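Local atomic coordinates of nitrogenase molybdenum-iron protein alpha chain (PDB entry 4WES), a protein that forms, together with the beta chain, the molybdenum-iron component of nitrogenase, which reduces dinitrogen to ammonium at an iron-molybdenum cofactor. Residues S183-M194 / R264-M273; K206-N217 / G233-D243. One frame throughout, in Å; residues are numbered along the deposited sequence. Where two conformers were deposited one is given.

Contacts 1 and 2 lie about 16 Å apart, centre to centre, and each reaches the iron-molybdenum cofactor at one end. Contact 1 joins helix 182-196 to helix 263-277. Contact 2 pairs strands 209-215 and 235-239 of a four-stranded parallel sheet, and is nested in sequence between the two helices of contact 1. Helix 263-277 packs on this sheet: I266 and A270 touch L213, and I266 also meets G214. A probable hydrogen bond of 2.7 Å between S265 OG and Y216 OH ties the two contacts together next to the cluster. H186, S265 and Y216 all belong to the cofactor pocket, so both contacts contribute to its wall within one chain.

Contact 1. Residues S183-M194 / R264-M273; sequences SAGHHIANNTVM and RSINYIAEMM. With ICS (iron-sulfur-molybdenum cluster with interstitial carbon), chain F.
The side chain of N190 sits as a knob among S265, I266, Y268 and I269. N190 OD1 accepts from I269 N at 3.1 Å, in the carbonyl plane and on a lone pair. N190 ND2 donates to S265 O (2.9 Å) and also to H186 O in its own helix. Helix 264-273 is kinked at Y268 and I269, whose N atoms make no bond to the turn before. The N190 oxygen thus serves one of these two backbone N-H groups.

Water 1 joins S183 OG, H186 ND1, R264 NE and Y268 OH. S183 OG is also hydrogen-bonded to H371. R264 NH2 donates to Y268 OH (3.0 Å), while R264 NH1 forms a salt bridge with D374.

Two ring contacts follow. H187 and Y268 form an offset stack, centroids 4.2 Å apart and planes at 20°. S265 CB lies over the centre of the H186 ring in a CH-pi contact of 3.7 Å to the centroid.

Farther along, the M194 chain bends about CB-CG (chi2 70°), which brings SD to M272 CB at 3.7 Å. The two side chains slide past each other in opposite directions. V193 CG1 touches I269 CD1.

The helices run roughly parallel, crossing at -29°. At the cofactor end H186 NE2 stands 3.2 Å from ICS S2B, near the ring plane. Through H186 and S265 the pair lines the iron-molybdenum cofactor site of nitrogenase.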
loop_
_atom_site.group_PDB
_atom_site.type_symbol
_atom_site.label_atom_id
_atom_site.label_comp_id
_atom_site.label_asym_id
_atom_site.label_seq_id
_atom_site.Cartn_x
_atom_site.Cartn_y
_atom_site.Cartn_z
ATOM N N SER A 183 -39.830 -6.194 -9.622
ATOM C CA SER A 183 -40.669 -7.274 -10.109
ATOM C C SER A 183 -41.164 -7.073 -11.548
ATOM O O SER A 183 -41.139 -8.025 -12.343
ATOM C CB SER A 183 -41.844 -7.500 -9.165
ATOM O OG SER A 183 -42.729 -8.444 -9.717
ATOM N N ALA A 184 -41.655 -5.874 -11.860
ATOM C CA ALA A 184 -42.153 -5.647 -13.223
ATOM C C ALA A 184 -41.083 -5.967 -14.265
ATOM O O ALA A 184 -41.380 -6.440 -15.372
ATOM C CB ALA A 184 -42.668 -4.234 -13.359
ATOM N N GLY A 185 -39.838 -5.641 -13.932
ATOM C CA GLY A 185 -38.742 -5.934 -14.840
ATOM C C GLY A 185 -38.528 -7.423 -15.086
ATOM O O GLY A 185 -38.206 -7.826 -16.192
ATOM N N HIS A 186 -38.720 -8.243 -14.057
ATOM C CA HIS A 186 -38.657 -9.676 -14.266
ATOM C C HIS A 186 -39.689 -10.092 -15.302
ATOM O O HIS A 186 -39.408 -10.866 -16.229
ATOM C CB HIS A 186 -39.014 -10.468 -13.012
ATOM C CG HIS A 186 -38.185 -10.190 -11.802
ATOM N ND1 HIS A 186 -38.685 -10.440 -10.538
ATOM C CD2 HIS A 186 -36.932 -9.707 -11.657
ATOM C CE1 HIS A 186 -37.738 -10.147 -9.671
ATOM N NE2 HIS A 186 -36.684 -9.683 -10.309
ATOM N N HIS A 187 -40.913 -9.590 -15.124
ATOM C CA HIS A 187 -42.019 -10.016 -15.993
ATOM C C HIS A 187 -41.730 -9.585 -17.443
ATOM O O HIS A 187 -41.901 -10.352 -18.391
ATOM C CB HIS A 187 -43.306 -9.422 -15.460
ATOM C CG HIS A 187 -44.544 -10.015 -16.043
ATOM N ND1 HIS A 187 -45.763 -9.866 -15.441
ATOM C CD2 HIS A 187 -44.750 -10.789 -17.124
ATOM C CE1 HIS A 187 -46.689 -10.502 -16.131
ATOM N NE2 HIS A 187 -46.095 -11.063 -17.164
ATOM N N ILE A 188 -41.292 -8.343 -17.607
ATOM C CA ILE A 188 -40.969 -7.805 -18.918
ATOM C C ILE A 188 -39.850 -8.632 -19.558
ATOM O O ILE A 188 -39.915 -8.977 -20.764
ATOM C CB ILE A 188 -40.579 -6.313 -18.783
ATOM C CG1 ILE A 188 -41.819 -5.487 -18.410
ATOM C CG2 ILE A 188 -39.969 -5.775 -20.082
ATOM C CD1 ILE A 188 -41.519 -4.125 -17.805
ATOM N N ALA A 189 -38.818 -8.996 -18.811
ATOM C CA ALA A 189 -37.763 -9.821 -19.350
ATOM C C ALA A 189 -38.298 -11.182 -19.761
ATOM O O ALA A 189 -37.957 -11.701 -20.843
ATOM C CB ALA A 189 -36.628 -9.979 -18.352
ATOM N N ASN A 190 -39.081 -11.807 -18.886
ATOM C CA ASN A 190 -39.566 -13.153 -19.168
ATOM C C ASN A 190 -40.381 -13.208 -20.449
ATOM O O ASN A 190 -40.308 -14.181 -21.192
ATOM C CB ASN A 190 -40.437 -13.704 -18.021
ATOM C CG ASN A 190 -39.648 -14.348 -16.860
ATOM O OD1 ASN A 190 -39.930 -15.478 -16.505
ATOM N ND2 ASN A 190 -38.682 -13.633 -16.294
ATOM N N ASN A 191 -41.186 -12.183 -20.698
ATOM C CA ASN A 191 -42.063 -12.198 -21.867
ATOM C C ASN A 191 -41.237 -12.325 -23.136
ATOM O O ASN A 191 -41.522 -13.158 -24.006
ATOM C CB ASN A 191 -42.911 -10.951 -21.933
ATOM C CG ASN A 191 -44.014 -10.929 -20.919
ATOM O OD1 ASN A 191 -44.358 -11.950 -20.304
ATOM N ND2 ASN A 191 -44.599 -9.737 -20.736
ATOM N N THR A 192 -40.220 -11.493 -23.277
ATOM C CA THR A 192 -39.409 -11.481 -24.498
ATOM C C THR A 192 -38.482 -12.684 -24.574
ATOM O O THR A 192 -38.282 -13.269 -25.646
ATOM C CB THR A 192 -38.670 -10.139 -24.621
ATOM O OG1 THR A 192 -39.638 -9.120 -24.870
ATOM C CG2 THR A 192 -37.591 -10.165 -25.668
ATOM N N VAL A 193 -37.917 -13.115 -23.447
ATOM C CA VAL A 193 -37.109 -14.332 -23.476
ATOM C C VAL A 193 -37.957 -15.518 -23.958
ATOM O O VAL A 193 -37.506 -16.317 -24.800
ATOM C CB VAL A 193 -36.506 -14.605 -22.074
ATOM C CG1 VAL A 193 -35.880 -15.992 -22.021
ATOM C CG2 VAL A 193 -35.460 -13.558 -21.731
ATOM N N MET A 194 -39.166 -15.646 -23.425
ATOM C CA MET A 194 -40.019 -16.775 -23.792
ATOM C C MET A 194 -40.322 -16.819 -25.273
ATOM O O MET A 194 -40.195 -17.872 -25.894
ATOM C CB MET A 194 -41.309 -16.749 -22.988
ATOM C CG MET A 194 -42.199 -17.958 -23.243
ATOM S SD MET A 194 -41.488 -19.464 -22.537
ATOM C CE MET A 194 -42.393 -20.679 -23.496
ATOM N N ARG A 264 -40.079 -15.962 -7.839
ATOM C CA ARG A 264 -40.612 -14.688 -8.241
ATOM C C ARG A 264 -40.145 -14.276 -9.640
ATOM O O ARG A 264 -40.940 -13.800 -10.453
ATOM C CB ARG A 264 -40.204 -13.608 -7.200
ATOM C CG ARG A 264 -40.694 -12.204 -7.475
ATOM C CD ARG A 264 -42.192 -12.006 -7.385
ATOM N NE ARG A 264 -42.915 -12.375 -8.601
ATOM C CZ ARG A 264 -43.997 -13.128 -8.683
ATOM N NH1 ARG A 264 -44.467 -13.804 -7.655
ATOM N NH2 ARG A 264 -44.571 -13.264 -9.872
ATOM N N SER A 265 -38.833 -14.402 -9.910
ATOM C CA SER A 265 -38.309 -13.827 -11.124
ATOM C C SER A 265 -38.567 -14.661 -12.372
ATOM O O SER A 265 -38.518 -14.109 -13.473
ATOM C CB SER A 265 -36.796 -13.589 -11.044
ATOM O OG SER A 265 -36.072 -14.817 -10.980
ATOM N N ILE A 266 -38.842 -15.965 -12.223
ATOM C CA ILE A 266 -38.832 -16.860 -13.383
ATOM C C ILE A 266 -40.074 -17.685 -13.530
ATOM O O ILE A 266 -40.189 -18.478 -14.493
ATOM C CB ILE A 266 -37.569 -17.793 -13.374
ATOM C CG1 ILE A 266 -37.034 -18.108 -14.773
ATOM C CG2 ILE A 266 -37.800 -19.002 -12.504
ATOM C CD1 ILE A 266 -36.539 -16.892 -15.535
ATOM N N ASN A 267 -41.020 -17.592 -12.593
ATOM C CA ASN A 267 -42.194 -18.457 -12.652
ATOM C C ASN A 267 -42.996 -18.242 -13.935
ATOM O O ASN A 267 -43.685 -19.156 -14.390
ATOM C CB ASN A 267 -43.110 -18.366 -11.416
ATOM C CG ASN A 267 -43.912 -17.075 -11.317
ATOM O OD1 ASN A 267 -45.116 -17.105 -11.575
ATOM N ND2 ASN A 267 -43.274 -15.979 -10.934
ATOM N N TYR A 268 -42.913 -17.039 -14.501
ATOM C CA TYR A 268 -43.608 -16.741 -15.757
ATOM C C TYR A 268 -43.164 -17.741 -16.844
ATOM O O TYR A 268 -43.996 -18.404 -17.490
ATOM C CB TYR A 268 -43.328 -15.313 -16.239
ATOM C CG TYR A 268 -43.414 -14.274 -15.132
ATOM C CD1 TYR A 268 -44.614 -13.676 -14.778
ATOM C CD2 TYR A 268 -42.262 -13.869 -14.464
ATOM C CE1 TYR A 268 -44.665 -12.754 -13.740
ATOM C CE2 TYR A 268 -42.319 -12.963 -13.438
ATOM C CZ TYR A 268 -43.512 -12.390 -13.089
ATOM O OH TYR A 268 -43.599 -11.430 -12.082
ATOM N N ILE A 269 -41.856 -17.845 -17.034
ATOM C CA ILE A 269 -41.258 -18.817 -17.969
ATOM C C ILE A 269 -41.541 -20.260 -17.572
ATOM O O ILE A 269 -41.831 -21.095 -18.441
ATOM C CB ILE A 269 -39.765 -18.526 -18.169
ATOM C CG1 ILE A 269 -39.591 -17.394 -19.180
ATOM C CG2 ILE A 269 -38.998 -19.750 -18.630
ATOM C CD1 ILE A 269 -38.222 -16.772 -19.190
ATOM N N ALA A 270 -41.495 -20.580 -16.276
ATOM C CA ALA A 270 -41.812 -21.940 -15.862
ATOM C C ALA A 270 -43.209 -22.330 -16.309
ATOM O O ALA A 270 -43.435 -23.409 -16.879
ATOM C CB ALA A 270 -41.663 -22.111 -14.367
ATOM N N GLU A 271 -44.173 -21.453 -16.057
ATOM C CA GLU A 271 -45.551 -21.688 -16.478
ATOM C C GLU A 271 -45.662 -21.816 -17.992
ATOM O O GLU A 271 -46.336 -22.728 -18.510
ATOM C CB GLU A 271 -46.435 -20.547 -16.008
ATOM C CG GLU A 271 -46.688 -20.410 -14.518
ATOM C CD GLU A 271 -47.478 -19.146 -14.141
ATOM O OE1 GLU A 271 -47.803 -18.323 -15.040
ATOM O OE2 GLU A 271 -47.779 -18.968 -12.946
ATOM N N MET A 272 -45.070 -20.873 -18.704
ATOM C CA MET A 272 -45.216 -20.852 -20.161
ATOM C C MET A 272 -44.541 -22.035 -20.827
ATOM O O MET A 272 -45.036 -22.539 -21.833
ATOM C CB MET A 272 -44.747 -19.525 -20.759
ATOM C CG MET A 272 -45.658 -18.381 -20.368
ATOM S SD MET A 272 -45.299 -16.796 -21.145
ATOM C CE MET A 272 -43.872 -16.275 -20.204
ATOM N N MET A 273 -43.405 -22.487 -20.297
ATOM C CA MET A 273 -42.751 -23.668 -20.849
ATOM C C MET A 273 -43.602 -24.917 -20.632
ATOM O O MET A 273 -43.628 -25.817 -21.475
ATOM C CB MET A 273 -41.347 -23.841 -20.295
ATOM C CG MET A 273 -40.381 -22.802 -20.798
ATOM S SD MET A 273 -38.678 -23.068 -20.268
ATOM C CE MET A 273 -38.210 -24.420 -21.339
HETATM FE FE1 ICS F . -34.783 -13.806 -7.484
HETATM MO MO1 ICS F . -30.792 -8.661 -5.035
HETATM FE FE2 ICS F . -34.342 -11.185 -7.562
HETATM FE FE3 ICS F . -32.280 -12.877 -7.377
HETATM FE FE4 ICS F . -33.954 -12.577 -5.335
HETATM FE FE5 ICS F . -32.499 -10.650 -4.420
HETATM FE FE6 ICS F . -32.834 -9.302 -6.655
HETATM FE FE7 ICS F . -30.839 -10.940 -6.439
HETATM C CX ICS F . -32.824 -11.290 -6.272
HETATM S S1A ICS F . -35.974 -12.186 -6.359
HETATM S S1B ICS F . -33.082 -8.477 -4.600
HETATM S S2A ICS F . -33.729 -12.696 -9.142
HETATM S S2B ICS F . -34.432 -9.033 -8.120
HETATM S S3A ICS F . -33.725 -12.075 -3.173
HETATM S S3B ICS F . -30.776 -8.911 -7.396
HETATM S S4A ICS F . -33.096 -14.563 -6.100
HETATM S S4B ICS F . -30.270 -10.820 -4.294
HETATM S S5A ICS F . -30.073 -12.631 -7.626
HETATM O O HOH W 1 -41.547 -10.777 -10.537
#

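Contact 2. Residues K206-N217 / G233-D243; sequences KKYSINVLGEYN and GYHVNATLTGD
K206 lays its CD over one face of the H235 ring, a CH-pi contact of 3.8 Å to the centroid. Y208 O then takes the H235 N-H. In the conformer given, S209 OG accepts from H235 ND1 at 3.0 Å and donates to K206 O. Water 2 links K206 N with N237 OD1 and, in that conformer, with S209 OG.

I210 bonds through its N to H235 O and through its O to N237 N. Its CG1 lies between the backbone N and the carbonyl carbon (chi1 65°), and CD1 reaches V236 CG1 at 4.0 Å. CG2 meets Y234 CD1. N211 and N237 lie side by side. N237 ND2 donates to N211 OD1 (2.9 Å, 161°) on a lone pair, and N211 ND2 is held by A252 O.

V212 N bonds to A238 O, and V212 O receives L240 N. L213 CD2 packs on L240 CD2 at 4.0 Å.

A beta bulge follows between L213 and E215. L240 O accepts from E215 N at 3.1 Å and weakly from G214 N. E215 O receives G242 N at 2.9 Å. Y216 turns its ring edge to T241 OG1, 3.2 Å from CD1; that hydroxyl bonds to V62 O. N217 CB packs on G242 CA.

The neighbouring parallel strands form a beta-alpha-beta unit, with helix 221-232 as the crossover. The chain after strand 209-215 leads into the cofactor pocket, where Y216 touches the cluster.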
loop_
_atom_site.group_PDB
_atom_site.type_symbol
_atom_site.label_atom_id
_atom_site.label_comp_id
_atom_site.label_asym_id
_atom_site.label_seq_id
_atom_site.Cartn_x
_atom_site.Cartn_y
_atom_site.Cartn_z
ATOM N N LYS A 206 -30.350 -34.176 -24.821
ATOM C CA LYS A 206 -29.602 -35.233 -24.168
ATOM C C LYS A 206 -30.421 -35.904 -23.072
ATOM O O LYS A 206 -31.440 -35.391 -22.602
ATOM C CB LYS A 206 -28.242 -34.706 -23.623
ATOM C CG LYS A 206 -27.263 -34.259 -24.708
ATOM C CD LYS A 206 -25.982 -33.652 -24.161
ATOM C CE LYS A 206 -24.988 -33.422 -25.287
ATOM N NZ LYS A 206 -23.706 -32.900 -24.741
ATOM N N LYS A 207 -29.944 -37.057 -22.639
ATOM C CA LYS A 207 -30.628 -37.818 -21.596
ATOM C C LYS A 207 -30.534 -37.100 -20.243
ATOM O O LYS A 207 -29.557 -36.415 -19.962
ATOM C CB LYS A 207 -30.058 -39.225 -21.457
ATOM C CG LYS A 207 -30.157 -40.063 -22.718
ATOM C CD LYS A 207 -29.659 -41.476 -22.431
ATOM C CE LYS A 207 -28.740 -41.997 -23.529
ATOM N NZ LYS A 207 -29.432 -42.216 -24.829
ATOM N N TYR A 208 -31.543 -37.313 -19.411
ATOM C CA TYR A 208 -31.599 -36.749 -18.070
ATOM C C TYR A 208 -31.365 -35.250 -18.031
ATOM O O TYR A 208 -30.617 -34.739 -17.194
ATOM C CB TYR A 208 -30.612 -37.452 -17.156
ATOM C CG TYR A 208 -30.750 -38.964 -17.183
ATOM C CD1 TYR A 208 -31.930 -39.589 -16.809
ATOM C CD2 TYR A 208 -29.707 -39.746 -17.607
ATOM C CE1 TYR A 208 -32.054 -40.967 -16.836
ATOM C CE2 TYR A 208 -29.822 -41.114 -17.661
ATOM C CZ TYR A 208 -30.997 -41.714 -17.278
ATOM O OH TYR A 208 -31.067 -43.082 -17.318
ATOM N N SER A 209 -32.011 -34.543 -18.943
ATOM C CA SER A 209 -31.808 -33.108 -19.092
ATOM C C SER A 209 -32.735 -32.301 -18.192
ATOM O O SER A 209 -33.950 -32.498 -18.175
ATOM C CB SER A 209 -31.994 -32.678 -20.548
ATOM O OG SER A 209 -30.878 -33.008 -21.370
ATOM N N ILE A 210 -32.117 -31.394 -17.444
ATOM C CA ILE A 210 -32.832 -30.477 -16.566
ATOM C C ILE A 210 -32.365 -29.052 -16.887
ATOM O O ILE A 210 -31.276 -28.833 -17.386
ATOM C CB ILE A 210 -32.567 -30.814 -15.081
ATOM C CG1 ILE A 210 -31.114 -30.608 -14.693
ATOM C CG2 ILE A 210 -33.033 -32.224 -14.808
ATOM C CD1 ILE A 210 -30.826 -29.186 -14.192
ATOM N N ASN A 211 -33.207 -28.081 -16.529
ATOM C CA ASN A 211 -32.788 -26.681 -16.475
ATOM C C ASN A 211 -32.895 -26.191 -15.040
ATOM O O ASN A 211 -33.779 -26.617 -14.315
ATOM C CB ASN A 211 -33.685 -25.770 -17.279
ATOM C CG ASN A 211 -33.705 -26.061 -18.767
ATOM O OD1 ASN A 211 -32.689 -26.432 -19.376
ATOM N ND2 ASN A 211 -34.909 -25.931 -19.351
ATOM N N VAL A 212 -31.994 -25.278 -14.654
ATOM C CA VAL A 212 -32.170 -24.529 -13.426
ATOM C C VAL A 212 -32.672 -23.140 -13.776
ATOM O O VAL A 212 -31.980 -22.361 -14.425
ATOM C CB VAL A 212 -30.912 -24.456 -12.567
ATOM C CG1 VAL A 212 -31.228 -23.800 -11.214
ATOM C CG2 VAL A 212 -30.303 -25.828 -12.354
ATOM N N LEU A 213 -33.917 -22.870 -13.422
ATOM C CA LEU A 213 -34.568 -21.604 -13.739
ATOM C C LEU A 213 -34.484 -20.628 -12.557
ATOM O O LEU A 213 -34.740 -21.020 -11.405
ATOM C CB LEU A 213 -36.037 -21.812 -14.077
ATOM C CG LEU A 213 -36.394 -22.684 -15.289
ATOM C CD1 LEU A 213 -37.886 -22.600 -15.548
ATOM C CD2 LEU A 213 -35.582 -22.315 -16.513
ATOM N N GLY A 214 -34.215 -19.359 -12.851
ATOM C CA GLY A 214 -34.175 -18.348 -11.800
ATOM C C GLY A 214 -32.988 -18.555 -10.884
ATOM O O GLY A 214 -33.103 -18.555 -9.645
ATOM N N GLU A 215 -31.837 -18.714 -11.500
ATOM C CA GLU A 215 -30.575 -18.893 -10.811
ATOM C C GLU A 215 -29.522 -18.120 -11.588
ATOM O O GLU A 215 -29.369 -18.335 -12.803
ATOM C CB GLU A 215 -30.207 -20.364 -10.715
ATOM C CG GLU A 215 -28.788 -20.607 -10.288
ATOM C CD GLU A 215 -28.393 -19.913 -9.004
ATOM O OE1 GLU A 215 -27.252 -19.397 -8.939
ATOM O OE2 GLU A 215 -29.226 -19.896 -8.060
ATOM N N TYR A 216 -28.800 -17.220 -10.896
ATOM C CA TYR A 216 -28.009 -16.203 -11.581
ATOM C C TYR A 216 -26.517 -16.300 -11.304
ATOM O O TYR A 216 -25.751 -15.430 -11.652
ATOM C CB TYR A 216 -28.619 -14.826 -11.318
ATOM C CG TYR A 216 -30.074 -14.820 -11.707
ATOM C CD1 TYR A 216 -30.450 -14.674 -13.031
ATOM C CD2 TYR A 216 -31.062 -15.010 -10.770
ATOM C CE1 TYR A 216 -31.761 -14.740 -13.421
ATOM C CE2 TYR A 216 -32.401 -15.055 -11.138
ATOM C CZ TYR A 216 -32.755 -14.918 -12.464
ATOM O OH TYR A 216 -34.076 -14.965 -12.863
ATOM N N ASN A 217 -26.097 -17.420 -10.688
ATOM C CA ASN A 217 -24.684 -17.675 -10.410
ATOM C C ASN A 217 -24.016 -16.583 -9.593
ATOM O O ASN A 217 -22.843 -16.264 -9.793
ATOM C CB ASN A 217 -23.877 -17.927 -11.699
ATOM C CG ASN A 217 -22.588 -18.680 -11.428
ATOM O OD1 ASN A 217 -22.526 -19.514 -10.519
ATOM N ND2 ASN A 217 -21.564 -18.438 -12.231
ATOM N N GLY A 233 -25.367 -37.393 -12.446
ATOM C CA GLY A 233 -25.579 -37.859 -13.819
ATOM C C GLY A 233 -26.547 -37.042 -14.638
ATOM O O GLY A 233 -26.831 -37.423 -15.783
ATOM N N TYR A 234 -27.053 -35.942 -14.115
ATOM C CA TYR A 234 -27.916 -35.083 -14.913
ATOM C C TYR A 234 -27.131 -34.327 -15.963
ATOM O O TYR A 234 -25.933 -34.027 -15.784
ATOM C CB TYR A 234 -28.636 -34.067 -14.019
ATOM C CG TYR A 234 -29.593 -34.718 -13.034
ATOM C CD1 TYR A 234 -30.830 -35.222 -13.454
ATOM C CD2 TYR A 234 -29.261 -34.851 -11.693
ATOM C CE1 TYR A 234 -31.707 -35.829 -12.577
ATOM C CE2 TYR A 234 -30.123 -35.459 -10.806
ATOM C CZ TYR A 234 -31.339 -35.958 -11.240
ATOM O OH TYR A 234 -32.212 -36.552 -10.374
ATOM N N HIS A 235 -27.816 -33.960 -17.036
ATOM C CA HIS A 235 -27.308 -33.028 -17.990
ATOM C C HIS A 235 -27.947 -31.683 -17.647
ATOM O O HIS A 235 -29.169 -31.553 -17.720
ATOM C CB HIS A 235 -27.692 -33.418 -19.424
ATOM C CG HIS A 235 -27.283 -32.388 -20.416
ATOM N ND1 HIS A 235 -28.186 -31.667 -21.175
ATOM C CD2 HIS A 235 -26.059 -31.933 -20.751
ATOM C CE1 HIS A 235 -27.530 -30.817 -21.942
ATOM N NE2 HIS A 235 -26.239 -30.961 -21.709
ATOM N N VAL A 236 -27.128 -30.683 -17.306
ATOM C CA VAL A 236 -27.661 -29.376 -17.005
ATOM C C VAL A 236 -27.778 -28.612 -18.319
ATOM O O VAL A 236 -26.829 -27.981 -18.786
ATOM C CB VAL A 236 -26.858 -28.607 -15.941
ATOM C CG1 VAL A 236 -27.552 -27.303 -15.606
ATOM C CG2 VAL A 236 -26.669 -29.456 -14.700
ATOM N N ASN A 237 -28.959 -28.715 -18.919
ATOM C CA ASN A 237 -29.162 -28.169 -20.262
ATOM C C ASN A 237 -28.970 -26.658 -20.316
ATOM O O ASN A 237 -28.331 -26.135 -21.213
ATOM C CB ASN A 237 -30.568 -28.574 -20.721
ATOM C CG ASN A 237 -30.906 -28.038 -22.078
ATOM O OD1 ASN A 237 -30.284 -28.392 -23.081
ATOM N ND2 ASN A 237 -31.853 -27.132 -22.115
ATOM N N ALA A 238 -29.555 -25.958 -19.344
ATOM C CA ALA A 238 -29.430 -24.517 -19.258
ATOM C C ALA A 238 -29.701 -24.085 -17.843
ATOM O O ALA A 238 -30.523 -24.677 -17.151
ATOM C CB ALA A 238 -30.432 -23.827 -20.174
ATOM N N THR A 239 -29.034 -23.013 -17.444
ATOM C CA THR A 239 -29.384 -22.252 -16.251
ATOM C C THR A 239 -29.819 -20.876 -16.748
ATOM O O THR A 239 -29.099 -20.180 -17.487
ATOM C CB THR A 239 -28.226 -22.173 -15.271
ATOM O OG1 THR A 239 -27.976 -23.507 -14.817
ATOM C CG2 THR A 239 -28.546 -21.298 -14.062
ATOM N N LEU A 240 -31.037 -20.479 -16.372
ATOM C CA LEU A 240 -31.554 -19.161 -16.719
ATOM C C LEU A 240 -31.388 -18.248 -15.524
ATOM O O LEU A 240 -32.162 -18.352 -14.562
ATOM C CB LEU A 240 -33.015 -19.231 -17.175
ATOM C CG LEU A 240 -33.211 -19.459 -18.681
ATOM C CD1 LEU A 240 -32.540 -20.695 -19.193
ATOM C CD2 LEU A 240 -34.672 -19.412 -19.052
ATOM N N THR A 241 -30.375 -17.365 -15.520
ATOM C CA THR A 241 -29.459 -17.040 -16.603
ATOM C C THR A 241 -27.974 -17.028 -16.171
ATOM O O THR A 241 -27.129 -16.559 -16.911
ATOM C CB THR A 241 -29.810 -15.683 -17.238
ATOM O OG1 THR A 241 -29.846 -14.712 -16.188
ATOM C CG2 THR A 241 -31.136 -15.721 -17.958
ATOM N N GLY A 242 -27.674 -17.568 -14.971
ATOM C CA GLY A 242 -26.311 -17.508 -14.474
ATOM C C GLY A 242 -25.312 -18.264 -15.350
ATOM O O GLY A 242 -25.514 -19.438 -15.681
ATOM N N ASP A 243 -24.257 -17.539 -15.741
ATOM C CA ASP A 243 -23.238 -18.030 -16.647
ATOM C C ASP A 243 -23.794 -18.521 -17.982
ATOM O O ASP A 243 -23.115 -19.301 -18.658
ATOM C CB ASP A 243 -22.365 -19.120 -15.983
ATOM C CG ASP A 243 -21.083 -19.395 -16.753
ATOM O OD1 ASP A 243 -20.469 -18.453 -17.292
ATOM O OD2 ASP A 243 -20.689 -20.597 -16.852
HETATM O O HOH W 2 -30.545 -31.469 -23.687
#